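Local coordinates for protein chitinase A (Cycas revoluta, PDB 4MNK) that probably hydrolyses chitin, as chitinases of glycoside hydrolase family 18 do, and is seen here with bound N-acetylglucosamine oligosaccharides, at residues 43-48 and 100-105; 246-251 and 258-263; 281-286 and 294-299. One frame throughout, in Å; residues are numbered along the deposited sequence.

Overall arrangement
From the N terminus, contact 1 comes first: 43-48, in the loop after strand 30-36, meets 100-105 on helix 93-110, closing a long loop that takes in helices 52-63 and 80-90 and strand 70-77 of the barrel. Two short closures follow, contact 2 (246-251 with 258-263) at the end of barrel strand 234-247 and contact 3 (281-286 with 294-299) in the region before barrel strand 324-328. All three are in series; none nests in or crosses another. Contact 1 lies across the chain's centre from the others, about 44 and 45 Å away between centres. Contacts 2 and 3 touch, with a probable hydrogen bond from L247 N to N299 O (2.7 Å).

Contact 1 of 3, residues 43-48 and 100-105; sequences FEVRVP and VKSSIA
S102 turns its hydroxyl into the crowded position between its backbone N and carbonyl carbon (chi1 64°), which aims OG off the helix at the backbone of F43, E44 and V45. E44 bends back at chi2 (-69°), bringing its carboxylate round toward the same serine. The one hydrogen bond across the contact runs from V45 N to S102 OG, 2.9 Å long, with an angle of 154° at the hydrogen, so it is slightly bent. F43 O lies 3.2 Å from S102 OG, a close approach and not a second bond. The hydroxyl proton has acceptors within its own helix, in the R98 and F99 carbonyls one turn back, so OG can accept from the loop while donating to the helix. This ties an irregular chain to a helix through a single side-chain oxygen.

Van der Waals contacts surround the bond. E44 OE1 comes alongside the serine methylene, 3.6 Å from S102 CB, on the partly exposed border of the contact. V45 points toward the helix and lays its CB 3.6 Å from S102 OG and its CG2 3.7 Å from the same atom. V45 CB also comes 4.3 Å from S103 N. Beyond the pair, V45 packs on F99 of the helix and I75 of strand 70-77, while S103 reaches I75 and L138 of helix 125-149. The loop is also held by R46, which pairs with E37.

The loop following strand 30-36 is thus fastened to the outer helix that precedes strand 114-119, a join between neighbouring beta/alpha units of the TIM barrel found in glycoside hydrolase family 18.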
loop_
_atom_site.group_PDB
_atom_site.type_symbol
_atom_site.label_atom_id
_atom_site.label_comp_id
_atom_site.label_asym_id
_atom_site.label_seq_id
_atom_site.Cartn_x
_atom_site.Cartn_y
_atom_site.Cartn_z
ATOM N N PHE A 43 -12.883 -20.094 3.964
ATOM C CA PHE A 43 -12.767 -18.643 4.155
ATOM C C PHE A 43 -12.864 -18.236 5.621
ATOM O O PHE A 43 -13.385 -17.169 5.963
ATOM C CB PHE A 43 -13.743 -17.872 3.253
ATOM C CG PHE A 43 -13.436 -18.016 1.795
ATOM C CD1 PHE A 43 -14.192 -18.861 0.987
ATOM C CD2 PHE A 43 -12.362 -17.332 1.232
ATOM C CE1 PHE A 43 -13.892 -19.007 -0.363
ATOM C CE2 PHE A 43 -12.054 -17.471 -0.113
ATOM C CZ PHE A 43 -12.822 -18.310 -0.915
ATOM N N GLU A 44 -12.352 -19.115 6.479
ATOM C CA GLU A 44 -12.091 -18.780 7.867
ATOM C C GLU A 44 -10.739 -18.079 7.876
ATOM O O GLU A 44 -9.681 -18.717 7.915
ATOM C CB GLU A 44 -12.093 -20.033 8.751
ATOM C CG GLU A 44 -13.362 -20.891 8.653
ATOM C CD GLU A 44 -14.600 -20.237 9.246
ATOM O OE1 GLU A 44 -14.465 -19.379 10.145
ATOM O OE2 GLU A 44 -15.717 -20.598 8.817
ATOM N N VAL A 45 -10.796 -16.753 7.793
ATOM C CA VAL A 45 -9.613 -15.905 7.658
ATOM C C VAL A 45 -8.662 -16.114 8.837
ATOM O O VAL A 45 -9.098 -16.258 9.979
ATOM C CB VAL A 45 -10.021 -14.417 7.509
ATOM C CG1 VAL A 45 -8.805 -13.500 7.445
ATOM C CG2 VAL A 45 -10.865 -14.238 6.264
ATOM N N ARG A 46 -7.366 -16.148 8.541
ATOM C CA ARG A 46 -6.344 -16.463 9.539
ATOM C C ARG A 46 -4.991 -15.902 9.109
ATOM O O ARG A 46 -4.764 -15.654 7.928
ATOM C CB ARG A 46 -6.234 -17.985 9.699
ATOM C CG ARG A 46 -5.780 -18.699 8.432
ATOM C CD ARG A 46 -5.727 -20.198 8.602
ATOM N NE ARG A 46 -5.073 -20.826 7.459
ATOM C CZ ARG A 46 -4.959 -22.139 7.281
ATOM N NH1 ARG A 46 -4.338 -22.605 6.208
ATOM N NH2 ARG A 46 -5.461 -22.984 8.173
ATOM N N VAL A 47 -4.075 -15.718 10.057
ATOM C CA VAL A 47 -2.688 -15.496 9.659
ATOM C C VAL A 47 -2.117 -16.849 9.234
ATOM O O VAL A 47 -2.599 -17.890 9.701
ATOM C CB VAL A 47 -1.817 -14.825 10.753
ATOM C CG1 VAL A 47 -2.285 -13.403 11.001
ATOM C CG2 VAL A 47 -1.815 -15.633 12.041
ATOM N N PRO A 48 -1.127 -16.850 8.321
ATOM C CA PRO A 48 -0.514 -18.117 7.933
ATOM C C PRO A 48 -0.163 -18.953 9.168
ATOM O O PRO A 48 0.519 -18.453 10.068
ATOM C CB PRO A 48 0.746 -17.670 7.193
ATOM C CG PRO A 48 0.361 -16.365 6.575
ATOM C CD PRO A 48 -0.584 -15.714 7.548
ATOM N N VAL A 100 -16.704 -12.672 6.805
ATOM C CA VAL A 100 -17.020 -11.497 7.612
ATOM C C VAL A 100 -16.879 -11.807 9.106
ATOM O O VAL A 100 -16.225 -11.058 9.841
ATOM C CB VAL A 100 -18.422 -10.943 7.254
ATOM C CG1 VAL A 100 -18.925 -9.988 8.314
ATOM C CG2 VAL A 100 -18.382 -10.254 5.894
ATOM N N LYS A 101 -17.458 -12.928 9.536
ATOM C CA LYS A 101 -17.406 -13.347 10.937
ATOM C C LYS A 101 -15.970 -13.620 11.390
ATOM O O LYS A 101 -15.550 -13.158 12.456
ATOM C CB LYS A 101 -18.281 -14.583 11.158
ATOM C CG LYS A 101 -18.334 -15.076 12.599
ATOM C CD LYS A 101 -19.199 -16.324 12.718
ATOM C CE LYS A 101 -19.286 -16.810 14.157
ATOM N NZ LYS A 101 -20.041 -15.868 15.031
ATOM N N SER A 102 -15.223 -14.370 10.582
ATOM C CA SER A 102 -13.858 -14.754 10.942
ATOM C C SER A 102 -12.862 -13.589 10.908
ATOM O O SER A 102 -11.922 -13.567 11.700
ATOM C CB SER A 102 -13.358 -15.923 10.089
ATOM O OG SER A 102 -13.257 -15.561 8.724
ATOM N N SER A 103 -13.069 -12.632 10.006
ATOM C CA SER A 103 -12.172 -11.476 9.911
ATOM C C SER A 103 -12.301 -10.563 11.129
ATOM O O SER A 103 -11.296 -10.099 11.671
ATOM C CB SER A 103 -12.405 -10.692 8.618
ATOM O OG SER A 103 -13.713 -10.156 8.568
ATOM N N ILE A 104 -13.536 -10.322 11.563
ATOM C CA ILE A 104 -13.793 -9.529 12.761
ATOM C C ILE A 104 -13.206 -10.233 13.988
ATOM O O ILE A 104 -12.528 -9.606 14.806
ATOM C CB ILE A 104 -15.300 -9.237 12.925
ATOM C CG1 ILE A 104 -15.760 -8.266 11.832
ATOM C CG2 ILE A 104 -15.604 -8.681 14.316
ATOM C CD1 ILE A 104 -17.255 -8.210 11.646
ATOM N N ALA A 105 -13.431 -11.543 14.085
ATOM C CA ALA A 105 -12.889 -12.349 15.180
ATOM C C ALA A 105 -11.361 -12.321 15.201
ATOM O O ALA A 105 -10.756 -12.256 16.269
ATOM C CB ALA A 105 -13.399 -13.784 15.098
#

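Contact 2 of 3, residues 246-251 and 258-263; sequences LLKNNN and PAVGAG
K248 crosses P258 and V260 at about a right angle, and its aliphatic chain touches both in turn. Its CB lies 3.5 Å from P258 O and also faces the proline CB. CG, set opposite the backbone N (chi1 -169°), comes 3.9 Å from V260 CG1. CD returns to P258 CB, now at 4.1 Å, in the proline conformer described, one of two. At chi3 the chain bends, and CE settles 3.8 Å from V260 CG1, the last contact before the amino group of this exposed lysine.

Three backbone hydrogen bonds join the two antiparallel chains, with L247 and A259 as the non-hydrogen-bonded pair. K248 N donates to P258 O from above the carbonyl plane, and V260 N to L246 O at 2.8 Å. L246 N donates to G261 O, where the partner chain turns a corner. G261 has phi 149°, and a CB there would strike the carbonyl oxygen of V260. L246 CB packs on V260 CG2, while its CG lies 3.4 Å from A262 O past the corner. A water accepts from N249 N and also lies within hydrogen-bonding reach of P258 O; the N249 side chain bonds through ND2 to E252.

The polar grip is therefore backbone to backbone, independent of side-chain charge, while the lysine contributes its methylenes, a hydrophobic cover over a partly exposed antiparallel join.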
loop_
_atom_site.group_PDB
_atom_site.type_symbol
_atom_site.label_atom_id
_atom_site.label_comp_id
_atom_site.label_asym_id
_atom_site.label_seq_id
_atom_site.Cartn_x
_atom_site.Cartn_y
_atom_site.Cartn_z
ATOM N N LEU A 246 18.116 -2.996 -16.281
ATOM C CA LEU A 246 19.455 -3.090 -16.847
ATOM C C LEU A 246 19.498 -2.220 -18.097
ATOM O O LEU A 246 18.637 -2.343 -18.974
ATOM C CB LEU A 246 19.814 -4.540 -17.185
ATOM C CG LEU A 246 19.861 -5.534 -16.021
ATOM C CD1 LEU A 246 20.156 -6.938 -16.526
ATOM C CD2 LEU A 246 20.885 -5.120 -14.972
ATOM N N LEU A 247 20.486 -1.333 -18.165
ATOM C CA LEU A 247 20.616 -0.399 -19.280
ATOM C C LEU A 247 21.163 -1.078 -20.525
ATOM O O LEU A 247 22.039 -1.943 -20.438
ATOM C CB LEU A 247 21.517 0.777 -18.897
ATOM C CG LEU A 247 21.031 1.696 -17.773
ATOM C CD1 LEU A 247 22.147 2.628 -17.342
ATOM C CD2 LEU A 247 19.799 2.487 -18.191
ATOM N N LYS A 248 20.640 -0.680 -21.681
ATOM C CA LYS A 248 21.156 -1.160 -22.959
ATOM C C LYS A 248 22.557 -0.602 -23.210
ATOM O O LYS A 248 23.439 -1.321 -23.684
ATOM C CB LYS A 248 20.207 -0.791 -24.106
ATOM C CG LYS A 248 20.537 -1.475 -25.433
ATOM C CD LYS A 248 19.466 -1.232 -26.492
ATOM C CE LYS A 248 18.287 -2.188 -26.348
ATOM N NZ LYS A 248 17.233 -1.930 -27.370
ATOM N N ASN A 249 22.747 0.676 -22.881
ATOM C CA ASN A 249 24.033 1.357 -23.028
ATOM C C ASN A 249 24.380 2.150 -21.773
ATOM O O ASN A 249 23.555 2.923 -21.276
ATOM C CB ASN A 249 24.013 2.294 -24.241
ATOM C CG ASN A 249 23.588 1.591 -25.516
ATOM O OD1 ASN A 249 24.182 0.588 -25.914
ATOM N ND2 ASN A 249 22.555 2.117 -26.164
ATOM N N ASN A 250 25.602 1.964 -21.279
ATOM C CA ASN A 250 26.053 2.600 -20.034
ATOM C C ASN A 250 26.243 4.117 -20.106
ATOM O O ASN A 250 26.411 4.774 -19.077
ATOM C CB ASN A 250 27.334 1.931 -19.517
ATOM C CG ASN A 250 27.090 0.536 -18.973
ATOM O OD1 ASN A 250 26.023 -0.045 -19.167
ATOM N ND2 ASN A 250 28.088 -0.012 -18.290
ATOM N N ASN A 251 26.218 4.670 -21.316
ATOM C CA ASN A 251 26.327 6.120 -21.493
ATOM C C ASN A 251 24.974 6.817 -21.671
ATOM O O ASN A 251 24.913 8.041 -21.824
ATOM C CB ASN A 251 27.297 6.473 -22.629
ATOM C CG ASN A 251 26.928 5.822 -23.955
ATOM O OD1 ASN A 251 25.880 5.184 -24.089
ATOM N ND2 ASN A 251 27.794 5.988 -24.947
ATOM N N PRO A 258 17.141 3.492 -23.037
ATOM C CA PRO A 258 16.785 2.126 -23.433
ATOM C C PRO A 258 17.259 1.090 -22.418
ATOM O O PRO A 258 18.353 1.223 -21.859
ATOM C CB PRO A 258 17.520 1.943 -24.765
ATOM C CG PRO A 258 18.640 2.918 -24.716
ATOM C CD PRO A 258 18.087 4.102 -23.990
ATOM N N ALA A 259 16.431 0.074 -22.187
ATOM C CA ALA A 259 16.723 -0.974 -21.209
ATOM C C ALA A 259 16.527 -2.374 -21.792
ATOM O O ALA A 259 15.834 -2.546 -22.802
ATOM C CB ALA A 259 15.864 -0.785 -19.971
ATOM N N VAL A 260 17.131 -3.371 -21.146
ATOM C CA VAL A 260 17.127 -4.752 -21.653
ATOM C C VAL A 260 16.525 -5.791 -20.694
ATOM O O VAL A 260 16.579 -6.998 -20.960
ATOM C CB VAL A 260 18.543 -5.207 -22.114
ATOM C CG1 VAL A 260 18.973 -4.440 -23.357
ATOM C CG2 VAL A 260 19.568 -5.042 -20.993
ATOM N N GLY A 261 15.954 -5.325 -19.587
ATOM C CA GLY A 261 15.318 -6.216 -18.622
ATOM C C GLY A 261 15.389 -5.710 -17.196
ATOM O O GLY A 261 15.813 -4.578 -16.946
ATOM N N ALA A 262 14.973 -6.562 -16.263
ATOM C CA ALA A 262 14.931 -6.227 -14.844
ATOM C C ALA A 262 16.318 -6.123 -14.231
ATOM O O ALA A 262 17.178 -6.972 -14.463
ATOM C CB ALA A 262 14.101 -7.257 -14.087
ATOM N N GLY A 263 16.527 -5.071 -13.446
ATOM C CA GLY A 263 17.722 -4.962 -12.622
ATOM C C GLY A 263 17.530 -5.755 -11.340
ATOM O O GLY A 263 16.546 -6.487 -11.201
HETATM O O HOH W 1 20.722 2.650 -22.013
#

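Contact 3 of 3, residues 281-286 and 294-299; sequences GAREVF and YAYKDN
Residues 283-286 and 294-297 belong to the beta hairpin of strands 283-287 and 292-297, in the alpha+beta insertion that interrupts the family 18 barrel. R283 with Y296 and V285 with Y294 are antiparallel hydrogen-bonded pairs, with E284 and A295 a non-hydrogen-bonded pair between them. The shortest of the four backbone bonds, V285 N to Y294 O at 2.7 Å, belongs to the tightly packed end.

There V285 and Y294 run side by side. The tyrosine CG sits between its backbone N and carbonyl carbon (chi1 59°), swinging the ring back across the neighbouring strand, so V285 CB lies over one ring face, 3.8 Å from the Y294 ring centroid and 18° off the normal: a CH-pi contact. V285 CG1 reaches on to Y294 CZ at 3.6 Å, and the ring also stacks on W301 of strand 300-304. A serine in place of Y294 would probably leave V285 without the ring face it rests on and W301 without its stacking partner. V285 CG2 meets Y296 at the ring edge, 4.0 Å from CE1.

On the face of A295, A282 CB and A295 CB are 4.4 Å apart, near F277 of helix 271-279. K297 folds over G281, with its NZ bonded to G280 O.

The solvent side, held by exposed R283, is looser. R283 CB lies over one face of the Y296 ring, toward its rim, and the guanidinium is turned 37° from the ring plane; the two side chains touch chiefly at R283 CD to Y296 OH, 3.3 Å.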
loop_
_atom_site.group_PDB
_atom_site.type_symbol
_atom_site.label_atom_id
_atom_site.label_comp_id
_atom_site.label_asym_id
_atom_site.label_seq_id
_atom_site.Cartn_x
_atom_site.Cartn_y
_atom_site.Cartn_z
ATOM N N GLY A 281 28.917 3.866 -5.082
ATOM C CA GLY A 281 29.349 4.566 -6.289
ATOM C C GLY A 281 28.284 4.968 -7.294
ATOM O O GLY A 281 28.606 5.602 -8.296
ATOM N N ALA A 282 27.026 4.603 -7.056
ATOM C CA ALA A 282 25.948 5.029 -7.950
ATOM C C ALA A 282 25.694 6.525 -7.809
ATOM O O ALA A 282 25.838 7.085 -6.720
ATOM C CB ALA A 282 24.682 4.252 -7.675
ATOM N N ARG A 283 25.321 7.169 -8.913
ATOM C CA ARG A 283 25.008 8.593 -8.901
ATOM C C ARG A 283 23.510 8.801 -8.741
ATOM O O ARG A 283 22.719 8.272 -9.523
ATOM C CB ARG A 283 25.494 9.272 -10.185
ATOM C CG ARG A 283 25.281 10.786 -10.202
ATOM C CD ARG A 283 25.783 11.429 -11.488
ATOM N NE ARG A 283 27.227 11.271 -11.673
ATOM C CZ ARG A 283 28.149 12.108 -11.204
ATOM N NH1 ARG A 283 27.798 13.182 -10.505
ATOM N NH2 ARG A 283 29.434 11.868 -11.434
ATOM N N GLU A 284 23.130 9.576 -7.727
ATOM C CA GLU A 284 21.736 9.942 -7.508
ATOM C C GLU A 284 21.388 11.214 -8.268
ATOM O O GLU A 284 22.151 12.185 -8.262
ATOM C CB GLU A 284 21.446 10.138 -6.017
ATOM C CG GLU A 284 20.049 10.686 -5.737
ATOM C CD GLU A 284 19.699 10.697 -4.270
ATOM O OE1 GLU A 284 18.797 9.930 -3.878
ATOM O OE2 GLU A 284 20.321 11.468 -3.510
ATOM N N VAL A 285 20.226 11.196 -8.911
ATOM C CA VAL A 285 19.698 12.346 -9.632
ATOM C C VAL A 285 18.272 12.604 -9.163
ATOM O O VAL A 285 17.470 11.674 -9.055
ATOM C CB VAL A 285 19.700 12.109 -11.164
ATOM C CG1 VAL A 285 19.196 13.342 -11.909
ATOM C CG2 VAL A 285 21.089 11.728 -11.653
ATOM N N PHE A 286 17.960 13.862 -8.865
ATOM C CA PHE A 286 16.583 14.248 -8.605
ATOM C C PHE A 286 15.956 14.722 -9.906
ATOM O O PHE A 286 16.535 15.545 -10.617
ATOM C CB PHE A 286 16.496 15.343 -7.540
ATOM C CG PHE A 286 15.102 15.867 -7.327
ATOM C CD1 PHE A 286 14.730 17.111 -7.825
ATOM C CD2 PHE A 286 14.156 15.112 -6.637
ATOM C CE1 PHE A 286 13.443 17.598 -7.634
ATOM C CE2 PHE A 286 12.866 15.587 -6.448
ATOM C CZ PHE A 286 12.508 16.835 -6.946
ATOM N N TYR A 294 16.360 9.008 -9.304
ATOM C CA TYR A 294 16.936 7.803 -9.865
ATOM C C TYR A 294 18.421 7.733 -9.569
ATOM O O TYR A 294 19.048 8.743 -9.245
ATOM C CB TYR A 294 16.631 7.651 -11.362
ATOM C CG TYR A 294 17.109 8.757 -12.279
ATOM C CD1 TYR A 294 18.336 8.663 -12.935
ATOM C CD2 TYR A 294 16.308 9.870 -12.537
ATOM C CE1 TYR A 294 18.768 9.667 -13.806
ATOM C CE2 TYR A 294 16.730 10.878 -13.404
ATOM C CZ TYR A 294 17.958 10.769 -14.032
ATOM O OH TYR A 294 18.373 11.766 -14.887
ATOM N N ALA A 295 18.967 6.527 -9.647
ATOM C CA ALA A 295 20.383 6.311 -9.406
ATOM C C ALA A 295 20.895 5.268 -10.377
ATOM O O ALA A 295 20.177 4.332 -10.732
ATOM C CB ALA A 295 20.626 5.879 -7.968
ATOM N N TYR A 296 22.138 5.435 -10.814
ATOM C CA TYR A 296 22.717 4.520 -11.785
ATOM C C TYR A 296 24.198 4.287 -11.536
ATOM O O TYR A 296 24.904 5.165 -11.038
ATOM C CB TYR A 296 22.479 5.023 -13.217
ATOM C CG TYR A 296 23.131 6.357 -13.514
ATOM C CD1 TYR A 296 22.442 7.553 -13.309
ATOM C CD2 TYR A 296 24.443 6.424 -13.986
ATOM C CE1 TYR A 296 23.040 8.782 -13.573
ATOM C CE2 TYR A 296 25.051 7.646 -14.249
ATOM C CZ TYR A 296 24.344 8.817 -14.040
ATOM O OH TYR A 296 24.946 10.026 -14.307
ATOM N N LYS A 297 24.647 3.087 -11.883
ATOM C CA LYS A 297 26.055 2.731 -11.885
ATOM C C LYS A 297 26.218 1.642 -12.928
ATOM O O LYS A 297 25.459 0.673 -12.937
ATOM C CB LYS A 297 26.512 2.220 -10.514
ATOM C CG LYS A 297 28.035 2.117 -10.394
ATOM C CD LYS A 297 28.505 1.749 -8.994
ATOM C CE LYS A 297 28.666 0.251 -8.830
ATOM N NZ LYS A 297 29.246 -0.114 -7.501
ATOM N N ASP A 298 27.202 1.811 -13.807
ATOM C CA ASP A 298 27.435 0.868 -14.898
ATOM C C ASP A 298 26.122 0.585 -15.645
ATOM O O ASP A 298 25.508 1.523 -16.152
ATOM C CB ASP A 298 28.152 -0.386 -14.382
ATOM C CG ASP A 298 29.514 -0.060 -13.783
ATOM O OD1 ASP A 298 30.246 0.758 -14.383
ATOM O OD2 ASP A 298 29.855 -0.600 -12.709
ATOM N N ASN A 299 25.669 -0.667 -15.690
ATOM C CA ASN A 299 24.431 -0.991 -16.409
ATOM C C ASN A 299 23.165 -1.088 -15.546
ATOM O O ASN A 299 22.136 -1.575 -16.013
ATOM C CB ASN A 299 24.606 -2.263 -17.255
ATOM C CG ASN A 299 24.740 -3.518 -16.415
ATOM O OD1 ASN A 299 25.267 -3.489 -15.301
ATOM N ND2 ASN A 299 24.267 -4.637 -16.954
#